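Local coordinates for putative conjugative transposon recombinase (PDB 3G13), which probably binds DNA and exchanges its strands as a serine recombinase, this chain being the N-terminal resolvase domain of the longer protein, at residues Asn23-Lys26 with Ser27-Tyr31; Asn139-Ala142 with Asn143-Gly147; Leu95-Val98 with Arg99-Lys102; Met150-Lys153 with Arg154-Val158. One frame throughout, in Å; residues are numbered along the deposited sequence.

Contact 1 of 4, residues Asn23-Lys26 with Ser27-Tyr31; sequences NSYK and SQVQY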
ATOM      1  N   ASN A  23       9.273   6.006  24.172  1.00 33.41           N
ATOM      2  CA  ASN A  23       8.636   6.991  23.285  1.00 30.66           C
ATOM      3  C   ASN A  23       8.461   8.377  23.899  1.00 28.02           C
ATOM      4  O   ASN A  23       7.771   9.238  23.338  1.00 27.50           O
ATOM      5  CB  ASN A  23       7.300   6.460  22.762  1.00 31.35           C
ATOM      6  CG  ASN A  23       7.480   5.245  21.854  1.00 32.38           C
ATOM      7  OD1 ASN A  23       8.218   5.291  20.865  1.00 34.10           O
ATOM      8  ND2 ASN A  23       6.844   4.144  22.217  1.00 35.34           N
ATOM      9  N   SER A  24       9.083   8.596  25.049  1.00 25.01           N
ATOM     10  CA  SER A  24       9.149   9.940  25.595  1.00 23.42           C
ATOM     11  C   SER A  24       9.975  10.865  24.685  1.00 22.21           C
ATOM     12  O   SER A  24      10.820  10.408  23.891  1.00 22.32           O
ATOM     13  CB  SER A  24       9.705   9.924  27.022  1.00 23.11           C
ATOM     14  OG  SER A  24      11.113   9.895  27.009  1.00 23.50           O
ATOM     15  N   TYR A  25       9.697  12.159  24.771  1.00 20.20           N
ATOM     16  CA  TYR A  25      10.443  13.175  24.081  1.00 19.67           C
ATOM     17  C   TYR A  25      11.946  13.113  24.410  1.00 19.95           C
ATOM     18  O   TYR A  25      12.777  13.019  23.496  1.00 18.64           O
ATOM     19  CB  TYR A  25       9.895  14.579  24.415  1.00 19.59           C
ATOM     20  CG  TYR A  25      10.676  15.704  23.781  1.00 20.71           C
ATOM     21  CD1 TYR A  25      10.552  15.976  22.421  1.00 21.04           C
ATOM     22  CD2 TYR A  25      11.564  16.492  24.539  1.00 21.07           C
ATOM     23  CE1 TYR A  25      11.255  16.980  21.833  1.00 18.90           C
ATOM     24  CE2 TYR A  25      12.250  17.518  23.966  1.00 17.77           C
ATOM     25  CZ  TYR A  25      12.110  17.759  22.610  1.00 19.55           C
ATOM     26  OH  TYR A  25      12.805  18.788  21.988  1.00 19.27           O
ATOM     27  N   LYS A  26      12.288  13.156  25.702  1.00 19.51           N
ATOM     28  CA  LYS A  26      13.695  13.155  26.119  1.00 19.63           C
ATOM     29  C   LYS A  26      14.469  11.931  25.622  1.00 19.87           C
ATOM     30  O   LYS A  26      15.590  12.093  25.112  1.00 19.21           O
ATOM     31  CB  LYS A  26      13.845  13.246  27.643  1.00 19.65           C
ATOM     32  CG  LYS A  26      13.380  14.544  28.184  1.00 19.04           C
ATOM     33  CD  LYS A  26      13.680  14.645  29.670  1.00 20.05           C
ATOM     34  CE  LYS A  26      13.110  15.933  30.257  1.00 19.86           C
ATOM     35  NZ  LYS A  26      13.460  16.002  31.721  1.00 20.71           N
ATOM     36  N   SER A  27      13.900  10.733  25.789  1.00 19.49           N
ATOM     37  CA  SER A  27      14.561   9.506  25.297  1.00 20.17           C
ATOM     38  C   SER A  27      14.815   9.546  23.785  1.00 18.68           C
ATOM     39  O   SER A  27      15.874   9.143  23.325  1.00 19.35           O
ATOM     40  CB  SER A  27      13.761   8.246  25.635  1.00 19.93           C
ATOM     41  OG  SER A  27      13.710   8.046  27.038  1.00 25.97           O
ATOM     42  N   GLN A  28      13.831  10.012  23.017  1.00 17.96           N
ATOM     43  CA  GLN A  28      13.987  10.138  21.580  1.00 16.93           C
ATOM     44  C   GLN A  28      14.971  11.217  21.155  1.00 16.55           C
ATOM     45  O   GLN A  28      15.738  11.019  20.229  1.00 14.79           O
ATOM     46  CB  GLN A  28      12.628  10.347  20.902  1.00 17.97           C
ATOM     47  CG  GLN A  28      11.756   9.107  21.002  1.00 18.87           C
ATOM     48  CD  GLN A  28      10.477   9.241  20.179  1.00 23.48           C
ATOM     49  OE1 GLN A  28      10.493   9.049  18.963  1.00 22.82           O
ATOM     50  NE2 GLN A  28       9.369   9.565  20.844  1.00 22.25           N
ATOM     51  N   VAL A  29      14.944  12.361  21.831  1.00 14.57           N
ATOM     52  CA  VAL A  29      15.965  13.358  21.611  1.00 15.30           C
ATOM     53  C   VAL A  29      17.379  12.782  21.821  1.00 15.35           C
ATOM     54  O   VAL A  29      18.271  12.987  20.971  1.00 15.31           O
ATOM     55  CB  VAL A  29      15.720  14.656  22.450  1.00 15.32           C
ATOM     56  CG1 VAL A  29      16.939  15.593  22.387  1.00 16.32           C
ATOM     57  CG2 VAL A  29      14.461  15.395  21.893  1.00 14.46           C
ATOM     58  N   GLN A  30      17.595  12.068  22.927  1.00 15.33           N
ATOM     59  CA  GLN A  30      18.933  11.490  23.136  1.00 17.05           C
ATOM     60  C   GLN A  30      19.275  10.410  22.097  1.00 16.64           C
ATOM     61  O   GLN A  30      20.390  10.365  21.616  1.00 16.60           O
ATOM     62  CB  GLN A  30      19.098  10.892  24.544  1.00 16.97           C
ATOM     63  CG  GLN A  30      18.909  11.888  25.680  1.00 21.18           C
ATOM     64  CD  GLN A  30      19.335  11.283  27.000  1.00 26.55           C
ATOM     65  OE1 GLN A  30      20.194  10.397  27.033  1.00 31.83           O
ATOM     66  NE2 GLN A  30      18.747  11.745  28.082  1.00 26.59           N
ATOM     67  N   TYR A  31      18.309   9.545  21.775  1.00 17.18           N
ATOM     68  CA  TYR A  31      18.547   8.481  20.815  1.00 16.49           C
ATOM     69  C   TYR A  31      19.027   9.061  19.477  1.00 15.77           C
ATOM     70  O   TYR A  31      20.089   8.669  18.978  1.00 15.71           O
ATOM     71  CB  TYR A  31      17.296   7.604  20.589  1.00 17.84           C
ATOM     72  CG  TYR A  31      17.530   6.662  19.437  1.00 17.18           C
ATOM     73  CD1 TYR A  31      18.327   5.533  19.598  1.00 19.72           C
ATOM     74  CD2 TYR A  31      17.007   6.931  18.170  1.00 18.83           C
ATOM     75  CE1 TYR A  31      18.598   4.685  18.504  1.00 21.48           C
ATOM     76  CE2 TYR A  31      17.260   6.093  17.096  1.00 18.45           C
ATOM     77  CZ  TYR A  31      18.038   4.977  17.268  1.00 19.66           C
ATOM     78  OH  TYR A  31      18.293   4.136  16.198  1.00 21.58           O
TER

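Contact 2 of 4, residues Asn139-Ala142 with Asn143-Gly147; sequences NISA and NVKKG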
ATOM      1  N   ASN A 139     -13.375   3.224  -2.129  1.00 17.39           N
ATOM      2  CA  ASN A 139     -14.138   2.619  -1.026  1.00 17.87           C
ATOM      3  C   ASN A 139     -15.006   3.653  -0.280  1.00 18.46           C
ATOM      4  O   ASN A 139     -16.162   3.377   0.018  1.00 17.35           O
ATOM      5  CB  ASN A 139     -13.245   1.846  -0.053  1.00 17.24           C
ATOM      6  CG  ASN A 139     -13.015   0.411  -0.482  1.00 18.59           C
ATOM      7  OD1 ASN A 139     -13.870  -0.201  -1.128  1.00 20.05           O
ATOM      8  ND2 ASN A 139     -11.859  -0.145  -0.118  1.00 17.40           N
ATOM      9  N   ILE A 140     -14.444   4.839  -0.008  1.00 18.83           N
ATOM     10  CA  ILE A 140     -15.175   5.929   0.666  1.00 19.20           C
ATOM     11  C   ILE A 140     -16.360   6.332  -0.201  1.00 19.73           C
ATOM     12  O   ILE A 140     -17.472   6.463   0.285  1.00 19.71           O
ATOM     13  CB  ILE A 140     -14.262   7.152   0.935  1.00 19.42           C
ATOM     14  CG1 ILE A 140     -13.248   6.809   2.028  1.00 19.79           C
ATOM     15  CG2 ILE A 140     -15.081   8.427   1.278  1.00 20.20           C
ATOM     16  CD1 ILE A 140     -12.065   7.811   2.119  1.00 23.09           C
ATOM     17  N   SER A 141     -16.102   6.507  -1.485  1.00 20.18           N
ATOM     18  CA  SER A 141     -17.107   6.903  -2.425  1.00 20.86           C
ATOM     19  C   SER A 141     -18.260   5.871  -2.490  1.00 20.62           C
ATOM     20  O   SER A 141     -19.452   6.244  -2.405  1.00 19.31           O
ATOM     21  CB  SER A 141     -16.442   7.194  -3.763  1.00 21.08           C
ATOM     22  OG  SER A 141     -17.423   7.302  -4.761  1.00 25.03           O
ATOM     23  N   ALA A 142     -17.909   4.585  -2.546  1.00 20.21           N
ATOM     24  CA  ALA A 142     -18.897   3.508  -2.530  1.00 21.02           C
ATOM     25  C   ALA A 142     -19.732   3.487  -1.253  1.00 21.18           C
ATOM     26  O   ALA A 142     -20.945   3.285  -1.306  1.00 19.81           O
ATOM     27  CB  ALA A 142     -18.238   2.139  -2.765  1.00 20.62           C
ATOM     28  N   ASN A 143     -19.067   3.702  -0.118  1.00 20.98           N
ATOM     29  CA  ASN A 143     -19.701   3.674   1.183  1.00 20.79           C
ATOM     30  C   ASN A 143     -20.663   4.844   1.380  1.00 20.09           C
ATOM     31  O   ASN A 143     -21.698   4.694   2.014  1.00 19.14           O
ATOM     32  CB  ASN A 143     -18.645   3.611   2.312  1.00 21.41           C
ATOM     33  CG  ASN A 143     -17.990   2.243   2.403  1.00 25.34           C
ATOM     34  OD1 ASN A 143     -18.590   1.232   2.020  1.00 28.84           O
ATOM     35  ND2 ASN A 143     -16.748   2.197   2.895  1.00 28.45           N
ATOM     36  N   VAL A 144     -20.289   5.998   0.841  1.00 19.46           N
ATOM     37  CA  VAL A 144     -21.119   7.180   0.846  1.00 19.27           C
ATOM     38  C   VAL A 144     -22.404   6.914   0.045  1.00 18.82           C
ATOM     39  O   VAL A 144     -23.495   7.178   0.537  1.00 17.44           O
ATOM     40  CB  VAL A 144     -20.351   8.410   0.263  1.00 19.31           C
ATOM     41  CG1 VAL A 144     -21.311   9.543  -0.121  1.00 20.84           C
ATOM     42  CG2 VAL A 144     -19.319   8.911   1.268  1.00 19.78           C
ATOM     43  N   LYS A 145     -22.261   6.366  -1.164  1.00 18.69           N
ATOM     44  CA  LYS A 145     -23.414   6.048  -1.986  1.00 20.13           C
ATOM     45  C   LYS A 145     -24.321   4.999  -1.319  1.00 19.63           C
ATOM     46  O   LYS A 145     -25.544   5.168  -1.334  1.00 20.57           O
ATOM     47  CB  LYS A 145     -22.988   5.599  -3.382  1.00 20.63           C
ATOM     48  CG  LYS A 145     -22.398   6.723  -4.248  1.00 24.41           C
ATOM     49  CD  LYS A 145     -22.233   6.191  -5.670  1.00 33.06           C
ATOM     50  CE  LYS A 145     -21.355   7.101  -6.556  1.00 38.74           C
ATOM     51  NZ  LYS A 145     -22.194   8.204  -7.137  1.00 42.44           N
ATOM     52  N   LYS A 146     -23.739   3.930  -0.750  1.00 18.49           N
ATOM     53  CA  LYS A 146     -24.514   2.963   0.045  1.00 17.87           C
ATOM     54  C   LYS A 146     -25.216   3.613   1.233  1.00 15.44           C
ATOM     55  O   LYS A 146     -26.380   3.321   1.496  1.00 14.04           O
ATOM     56  CB  LYS A 146     -23.639   1.794   0.547  1.00 18.97           C
ATOM     57  CG  LYS A 146     -23.645   0.583  -0.409  1.00 25.34           C
ATOM     58  CD  LYS A 146     -22.314  -0.166  -0.406  1.00 33.35           C
ATOM     59  CE  LYS A 146     -21.865  -0.552   1.012  1.00 37.43           C
ATOM     60  NZ  LYS A 146     -20.366  -0.455   1.151  1.00 40.21           N
ATOM     61  N   GLY A 147     -24.495   4.452   1.974  1.00 13.46           N
ATOM     62  CA  GLY A 147     -25.099   5.173   3.113  1.00 13.45           C
ATOM     63  C   GLY A 147     -26.341   6.001   2.748  1.00 12.85           C
ATOM     64  O   GLY A 147     -27.344   6.016   3.488  1.00 12.80           O
TER

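Contact 3 of 4, residues Leu95-Val98 with Arg99-Lys102; sequences LKYV and RMLK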
ATOM      1  N   LEU A  95       1.822   9.885   0.921  1.00 17.33           N
ATOM      2  CA  LEU A  95       2.132  10.190  -0.476  1.00 18.62           C
ATOM      3  C   LEU A  95       2.546  11.616  -0.692  1.00 19.07           C
ATOM      4  O   LEU A  95       3.597  11.892  -1.277  1.00 19.77           O
ATOM      5  CB  LEU A  95       0.900   9.900  -1.375  1.00 18.09           C
ATOM      6  CG  LEU A  95       0.677   8.436  -1.726  1.00 18.83           C
ATOM      7  CD1 LEU A  95      -0.718   8.248  -2.417  1.00 17.89           C
ATOM      8  CD2 LEU A  95       1.846   8.004  -2.635  1.00 16.56           C
ATOM      9  N   LYS A  96       1.683  12.529  -0.242  1.00 19.65           N
ATOM     10  CA  LYS A  96       1.892  13.964  -0.418  1.00 20.02           C
ATOM     11  C   LYS A  96       3.281  14.371   0.108  1.00 18.79           C
ATOM     12  O   LYS A  96       4.057  15.001  -0.605  1.00 17.67           O
ATOM     13  CB  LYS A  96       0.786  14.722   0.335  1.00 20.34           C
ATOM     14  CG  LYS A  96       0.951  16.219   0.497  1.00 24.91           C
ATOM     15  CD  LYS A  96      -0.273  16.801   1.219  1.00 30.00           C
ATOM     16  CE  LYS A  96       0.005  18.188   1.815  1.00 35.25           C
ATOM     17  NZ  LYS A  96       0.171  19.256   0.778  1.00 38.98           N
ATOM     18  N   TYR A  97       3.554  14.059   1.374  1.00 18.04           N
ATOM     19  CA  TYR A  97       4.784  14.539   1.984  1.00 18.39           C
ATOM     20  C   TYR A  97       6.021  13.784   1.522  1.00 17.51           C
ATOM     21  O   TYR A  97       7.096  14.386   1.370  1.00 18.04           O
ATOM     22  CB  TYR A  97       4.664  14.546   3.507  1.00 19.69           C
ATOM     23  CG  TYR A  97       3.621  15.547   3.987  1.00 21.65           C
ATOM     24  CD1 TYR A  97       3.775  16.909   3.724  1.00 22.46           C
ATOM     25  CD2 TYR A  97       2.491  15.128   4.713  1.00 24.55           C
ATOM     26  CE1 TYR A  97       2.814  17.850   4.157  1.00 24.88           C
ATOM     27  CE2 TYR A  97       1.525  16.069   5.156  1.00 27.23           C
ATOM     28  CZ  TYR A  97       1.706  17.417   4.862  1.00 24.33           C
ATOM     29  OH  TYR A  97       0.786  18.355   5.282  1.00 28.36           O
ATOM     30  N   VAL A  98       5.899  12.483   1.266  1.00 17.12           N
ATOM     31  CA  VAL A  98       7.063  11.775   0.716  1.00 15.87           C
ATOM     32  C   VAL A  98       7.425  12.362  -0.678  1.00 17.73           C
ATOM     33  O   VAL A  98       8.580  12.681  -0.938  1.00 16.12           O
ATOM     34  CB  VAL A  98       6.873  10.269   0.654  1.00 15.21           C
ATOM     35  CG1 VAL A  98       8.006   9.622  -0.216  1.00 14.42           C
ATOM     36  CG2 VAL A  98       6.840   9.682   2.089  1.00 11.95           C
ATOM     37  N   ARG A  99       6.422  12.535  -1.549  1.00 19.32           N
ATOM     38  CA  ARG A  99       6.636  13.111  -2.886  1.00 19.99           C
ATOM     39  C   ARG A  99       7.177  14.536  -2.842  1.00 20.31           C
ATOM     40  O   ARG A  99       8.058  14.895  -3.635  1.00 19.37           O
ATOM     41  CB  ARG A  99       5.335  13.084  -3.684  1.00 21.57           C
ATOM     42  CG  ARG A  99       4.923  11.692  -4.136  1.00 21.83           C
ATOM     43  CD  ARG A  99       3.527  11.729  -4.730  1.00 26.97           C
ATOM     44  NE  ARG A  99       3.239  10.534  -5.520  1.00 30.74           N
ATOM     45  CZ  ARG A  99       2.022  10.044  -5.761  1.00 33.52           C
ATOM     46  NH1 ARG A  99       0.931  10.626  -5.282  1.00 33.03           N
ATOM     47  NH2 ARG A  99       1.900   8.959  -6.508  1.00 36.65           N
HETATM   48  N   MSE A 100       6.647  15.356  -1.929  1.00 20.22           N
HETATM   49  CA  MSE A 100       7.102  16.752  -1.811  1.00 21.09           C
HETATM   50  C   MSE A 100       8.590  16.816  -1.429  1.00 19.72           C
HETATM   51  O   MSE A 100       9.360  17.633  -1.942  1.00 19.81           O
HETATM   52  CB  MSE A 100       6.260  17.472  -0.742  1.00 22.33           C
HETATM   53  CG  MSE A 100       6.502  18.947  -0.568  1.00 28.17           C
HETATM   54 SE   MSE A 100       5.399  19.589   0.950  1.00 47.29          SE
HETATM   55  CE  MSE A 100       3.636  18.978   0.412  1.00 36.19           C
ATOM     56  N   LEU A 101       8.987  15.966  -0.493  1.00 18.67           N
ATOM     57  CA  LEU A 101      10.406  15.832  -0.141  1.00 18.24           C
ATOM     58  C   LEU A 101      11.198  15.287  -1.358  1.00 17.65           C
ATOM     59  O   LEU A 101      12.225  15.835  -1.725  1.00 16.63           O
ATOM     60  CB  LEU A 101      10.560  14.956   1.135  1.00 17.81           C
ATOM     61  CG  LEU A 101      10.560  15.747   2.478  1.00 19.55           C
ATOM     62  CD1 LEU A 101       9.549  16.888   2.493  1.00 16.60           C
ATOM     63  CD2 LEU A 101      10.354  14.897   3.711  1.00 18.42           C
ATOM     64  N   LYS A 102      10.702  14.229  -1.989  1.00 17.36           N
ATOM     65  CA  LYS A 102      11.426  13.561  -3.085  1.00 18.82           C
ATOM     66  C   LYS A 102      11.736  14.522  -4.272  1.00 19.85           C
ATOM     67  O   LYS A 102      12.810  14.463  -4.846  1.00 19.55           O
ATOM     68  CB  LYS A 102      10.629  12.323  -3.560  1.00 18.62           C
ATOM     69  CG  LYS A 102      11.303  11.492  -4.660  1.00 18.39           C
ATOM     70  CD  LYS A 102      10.662  10.108  -4.784  1.00 23.70           C
ATOM     71  CE  LYS A 102      11.405   9.186  -5.787  1.00 27.79           C
ATOM     72  NZ  LYS A 102      11.490   7.743  -5.272  1.00 32.94           N
TER

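Contact 4 of 4, residues Met150-Lys153 with Arg154-Val158; sequences MKMK and RGELV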
HETATM    1  N   MSE A 150     -29.420   3.917   2.449  1.00 11.75           N
HETATM    2  CA  MSE A 150     -29.915   3.423   3.743  1.00 14.16           C
HETATM    3  C   MSE A 150     -30.924   4.382   4.385  1.00 13.57           C
HETATM    4  O   MSE A 150     -31.795   3.960   5.127  1.00 14.48           O
HETATM    5  CB  MSE A 150     -28.756   3.231   4.727  1.00 13.27           C
HETATM    6  CG  MSE A 150     -27.836   2.064   4.378  1.00 13.05           C
HETATM    7 SE   MSE A 150     -26.337   2.146   5.656  1.00 24.63          SE
HETATM    8  CE  MSE A 150     -25.401   0.544   4.941  1.00 14.05           C
ATOM      9  N   LYS A 151     -30.788   5.666   4.111  1.00 14.02           N
ATOM     10  CA  LYS A 151     -31.694   6.660   4.687  1.00 13.92           C
ATOM     11  C   LYS A 151     -33.117   6.452   4.150  1.00 13.84           C
ATOM     12  O   LYS A 151     -33.323   6.311   2.932  1.00 13.58           O
ATOM     13  CB  LYS A 151     -31.196   8.066   4.396  1.00 13.27           C
ATOM     14  CG  LYS A 151     -29.751   8.315   4.880  1.00 13.80           C
ATOM     15  CD  LYS A 151     -29.390   9.814   4.779  1.00 13.80           C
ATOM     16  CE  LYS A 151     -27.898  10.082   4.910  1.00 12.26           C
ATOM     17  NZ  LYS A 151     -27.779  11.551   5.135  1.00 11.87           N
HETATM   18  N   MSE A 152     -34.086   6.455   5.065  1.00 13.15           N
HETATM   19  CA  MSE A 152     -35.493   6.219   4.724  1.00 13.16           C
HETATM   20  C   MSE A 152     -36.265   7.520   4.523  1.00 13.27           C
HETATM   21  O   MSE A 152     -36.588   8.209   5.481  1.00 12.97           O
HETATM   22  CB  MSE A 152     -36.127   5.311   5.796  1.00 13.06           C
HETATM   23  CG  MSE A 152     -35.698   3.868   5.591  1.00 17.81           C
HETATM   24 SE   MSE A 152     -36.270   2.683   7.051  1.00 25.41          SE
HETATM   25  CE  MSE A 152     -37.101   1.212   6.104  1.00 31.58           C
ATOM     26  N   LYS A 153     -36.521   7.884   3.264  1.00 13.74           N
ATOM     27  CA  LYS A 153     -37.269   9.091   2.953  1.00 15.40           C
ATOM     28  C   LYS A 153     -38.550   8.828   2.161  1.00 15.04           C
ATOM     29  O   LYS A 153     -39.079   9.735   1.519  1.00 15.56           O
ATOM     30  CB  LYS A 153     -36.394  10.114   2.201  1.00 15.94           C
ATOM     31  CG  LYS A 153     -35.902   9.611   0.882  1.00 17.39           C
ATOM     32  CD  LYS A 153     -34.467  10.061   0.685  1.00 22.97           C
ATOM     33  CE  LYS A 153     -33.540   9.002   1.056  1.00 25.94           C
ATOM     34  NZ  LYS A 153     -33.020   8.321  -0.159  1.00 28.83           N
ATOM     35  N   ARG A 154     -39.049   7.595   2.228  1.00 14.66           N
ATOM     36  CA  ARG A 154     -40.248   7.219   1.506  1.00 15.00           C
ATOM     37  C   ARG A 154     -41.402   6.842   2.441  1.00 15.88           C
ATOM     38  O   ARG A 154     -42.461   6.421   1.966  1.00 16.23           O
ATOM     39  CB  ARG A 154     -39.957   6.045   0.550  1.00 13.82           C
ATOM     40  CG  ARG A 154     -39.032   6.395  -0.608  1.00 13.35           C
ATOM     41  CD  ARG A 154     -38.544   5.086  -1.258  1.00 12.01           C
ATOM     42  NE  ARG A 154     -38.000   5.260  -2.595  1.00 12.23           N
ATOM     43  CZ  ARG A 154     -36.777   5.719  -2.873  1.00 12.56           C
ATOM     44  NH1 ARG A 154     -35.955   6.068  -1.910  1.00 11.34           N
ATOM     45  NH2 ARG A 154     -36.373   5.808  -4.134  1.00 12.78           N
ATOM     46  N   GLY A 155     -41.206   7.002   3.750  1.00 16.64           N
ATOM     47  CA  GLY A 155     -42.192   6.582   4.732  1.00 17.53           C
ATOM     48  C   GLY A 155     -42.224   5.059   4.868  1.00 18.35           C
ATOM     49  O   GLY A 155     -43.251   4.495   5.198  1.00 18.11           O
ATOM     50  N   GLU A 156     -41.078   4.413   4.655  1.00 18.48           N
ATOM     51  CA  GLU A 156     -40.931   2.949   4.757  1.00 19.15           C
ATOM     52  C   GLU A 156     -41.486   2.342   6.063  1.00 19.57           C
ATOM     53  O   GLU A 156     -42.261   1.381   6.027  1.00 19.49           O
ATOM     54  CB  GLU A 156     -39.460   2.538   4.628  1.00 18.37           C
ATOM     55  CG  GLU A 156     -38.857   2.648   3.232  1.00 18.29           C
ATOM     56  CD  GLU A 156     -38.180   3.988   2.969  1.00 11.50           C
ATOM     57  OE1 GLU A 156     -38.554   5.014   3.586  1.00 12.07           O
ATOM     58  OE2 GLU A 156     -37.247   4.022   2.127  1.00 13.35           O
ATOM     59  N   LEU A 157     -41.068   2.918   7.194  1.00 19.85           N
ATOM     60  CA  LEU A 157     -41.500   2.507   8.536  1.00 20.85           C
ATOM     61  C   LEU A 157     -42.449   3.494   9.219  1.00 21.33           C
ATOM     62  O   LEU A 157     -43.370   3.079   9.936  1.00 21.72           O
ATOM     63  CB  LEU A 157     -40.276   2.260   9.461  1.00 20.16           C
ATOM     64  CG  LEU A 157     -39.238   1.233   8.985  1.00 19.86           C
ATOM     65  CD1 LEU A 157     -38.087   1.051   9.982  1.00 17.58           C
ATOM     66  CD2 LEU A 157     -39.905  -0.091   8.664  1.00 18.52           C
ATOM     67  N   VAL A 158     -42.207   4.790   9.023  1.00 21.87           N
ATOM     68  CA  VAL A 158     -42.960   5.857   9.675  1.00 22.54           C
ATOM     69  C   VAL A 158     -43.520   6.857   8.629  1.00 23.60           C
ATOM     70  O   VAL A 158     -42.759   7.403   7.823  1.00 23.23           O
ATOM     71  CB  VAL A 158     -42.110   6.599  10.781  1.00 22.23           C
ATOM     72  CG1 VAL A 158     -42.923   7.748  11.449  1.00 22.40           C
ATOM     73  CG2 VAL A 158     -41.578   5.602  11.820  1.00 21.92           C
TER
HETATM   74  O   HOH W   1     -35.972   6.060   1.061  1.00 11.56           O
HETATM   75  O   HOH W   2     -39.432   7.959   5.869  1.00 15.72           O

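Contact 1 of 4, residues Asn23-Lys26 with Ser27-Tyr31
Across the first turn of helix 25-37, Val29 N donates to Tyr25 O at 2.8 Å. Gln28 N donates to Ser24 O at 3.2 Å and Gln30 N reaches Lys26 O, so the helical pattern is established directly behind Ser24. Ser24 is the N-cap: its OG accepts from Ser27 N at 3.2 Å, a nearly straight bond of 162°. The torsion chi1 of 83° swings this hydroxyl between the backbone N and the carbonyl carbon, from where it faces the amide of the first turn. Both Ser24 OG and Ser27 OG also bond to Gln21 O, which ties the start of the helix to the preceding loop. This N-terminus belongs to the helix of a beta-alpha-beta unit, the crossover that links strands 6-14 and 42-51 of the resolvase domain. Gln28 reaches back toward the cap with an extended chain, its amide NE2 lying 3.0 Å from Asn23 O in a weak, bent bond and making a second weak one to Ser24 O. The same nitrogen bonds Arg13 O of strand 6-14, so one buried amide joins the strand end to the helix start. Asn23 OD1 accepts from Arg86 NH1, and its ND2 donates to Asp20 OD2. On another side of the helix Val29 places CG2 over one face of the Tyr25 ring, 3.6 Å from the centroid and 19° off the normal, a CH-pi contact displaced toward CZ, its nearest ring atom at 3.4 Å. Tyr25 also packs on Val14 and Ala49, and Val29 on Ile47.

Contact 2 of 4, residues Asn139-Ala142 with Asn143-Gly147
Asn143 lays one face of its carboxamide over Asn139 O one turn earlier, with CG 3.2 Å from that oxygen. Its ND2 comes equally near, but the N-H bonds lie in the amide plane and do not point at the oxygen, so no hydrogen bond forms; Asn139 O is taken instead by the backbone N of Asn143 at 2.9 Å. The other end of the same side chain is gripped from the following turn: Lys146 NZ donates to Asn143 OD1 at 2.6 Å, approaching nearly along the C=O axis. To get there the lysine chain bends at three successive torsions, curling back over Ala142 O, which accepts from Lys146 N at 2.9 Å. Apolar contact is slight. Val144 CG2 lies beside the backbone N, since CG1 takes the position anti to it (chi1 163°), and from there it meets Ile140 O at 3.2 Å and, more loosely, Ile140 CG2 at 4.3 Å. Asn139 ND2 bonds Arg89 O of the second subunit, and Asn139 and Ala142 pack on Gln57 and Val58 of that subunit. The long helix 120-150 thus runs out past helix 91-102 and the sheet to meet the second subunit, consistent with the long interface helix of serine recombinases.

Contact 3 of 4, residues Leu95-Val98 with Arg99-Lys102
Leu95 CD2 sits over the centre of one face of the Arg99 guanidinium, 3.7 Å from CZ, the two side chains of helix 91-102 running side by side in the same direction. A second van der Waals group forms round selenomethionine Met100, which lies alongside Lys96 and Tyr97, both running the same way. Its SE is 5.4 Å from the centroid of the Tyr97 ring and 77° off the normal, a Met-aromatic contact at the ring edge. The bend at chi3 (-54°) turns CE back to within 3.9 Å of Tyr97 CD1 and 3.5 Å of Lys96 NZ. The hydrogen bonds are those of a regular helix, with Arg99 N to Leu95 O at 2.9 Å and Lys102 N to Val98 O at 2.8 Å. Tyr97 OH and Lys102 NZ find their partners outside this stretch, in Gln65 NE2 and Thr117 O. Leu95 and Val98 rest on helix 120-150, whereas Tyr97, Met100 and Leu101 meet helix 62-72. The chemistry is thus that of an amphipathic helix lying between two others, where the apolar Leu95 methyl against the guanidinium face and the Met-aromatic contact imply mainly dispersive contacts between these side chains.

Contact 4 of 4, residues Met150-Lys153 with Arg154-Val158
Glu156 meets Met152 through its own torsions: chi1 of -73° and a bend at chi2 (92°) bring the carboxylate over Met152, with Glu156 OE1 3.3 Å from Met152 CB. The two residues belong to an irregular turn in the loop that follows helix 120-150, its centre about 43 Å from the centre of the chain, where the chain bends sharply without forming helix or strand. Gly155, with its positive phi, lies at the bend. The carboxylate is the polar centre of the turn. Its OE1 accepts from Arg154 N at 3.0 Å, met from above the carboxylate plane. Glu156 OE2 takes a hydrogen bond from a water at 2.6 Å, and that water also donates to Lys151 O and accepts from Lys153 N and Arg154 NH1. Arg154 meets it at the edge of the guanidinium, in its plane, so the water ties the extended arginine to the acid and to the backbone before it. A like-charged neighbour, Lys153 NZ, stands near the guanidinium edge as well; the acid 6.4 Å from that amine, measured to Glu156 OE2, may temper the repulsion. On the apolar side, Met152 crosses Leu157, whose CG and CD1 both approach Met152 SE at 3.8 Å. A second water bridges the two arms of the bend, donating to Met152 O and accepting from Gly155 N, at 2.9 Å from each.

How the contacts relate
All four contacts are local, but they occupy different depths of the resolvase domain. Contact 3 is the one with substantial burial, its helix lying between helices 62-72 and 120-150 and relying on apolar and Met-aromatic packing. Contact 1, on the surface, starts the crossover helix beside the sheet and depends on capping and a buried glutamine amide. Contacts 2 and 4 follow in succession: the first lies on helix 120-150, the second in the loop just after it, with centres about 19 Å apart. Contact 2 keeps regular helical bonds and meets the second subunit, whereas contact 4 relies on waters and a carboxylate. Contacts 1 and 2 stand on opposite sides of the chain's centre.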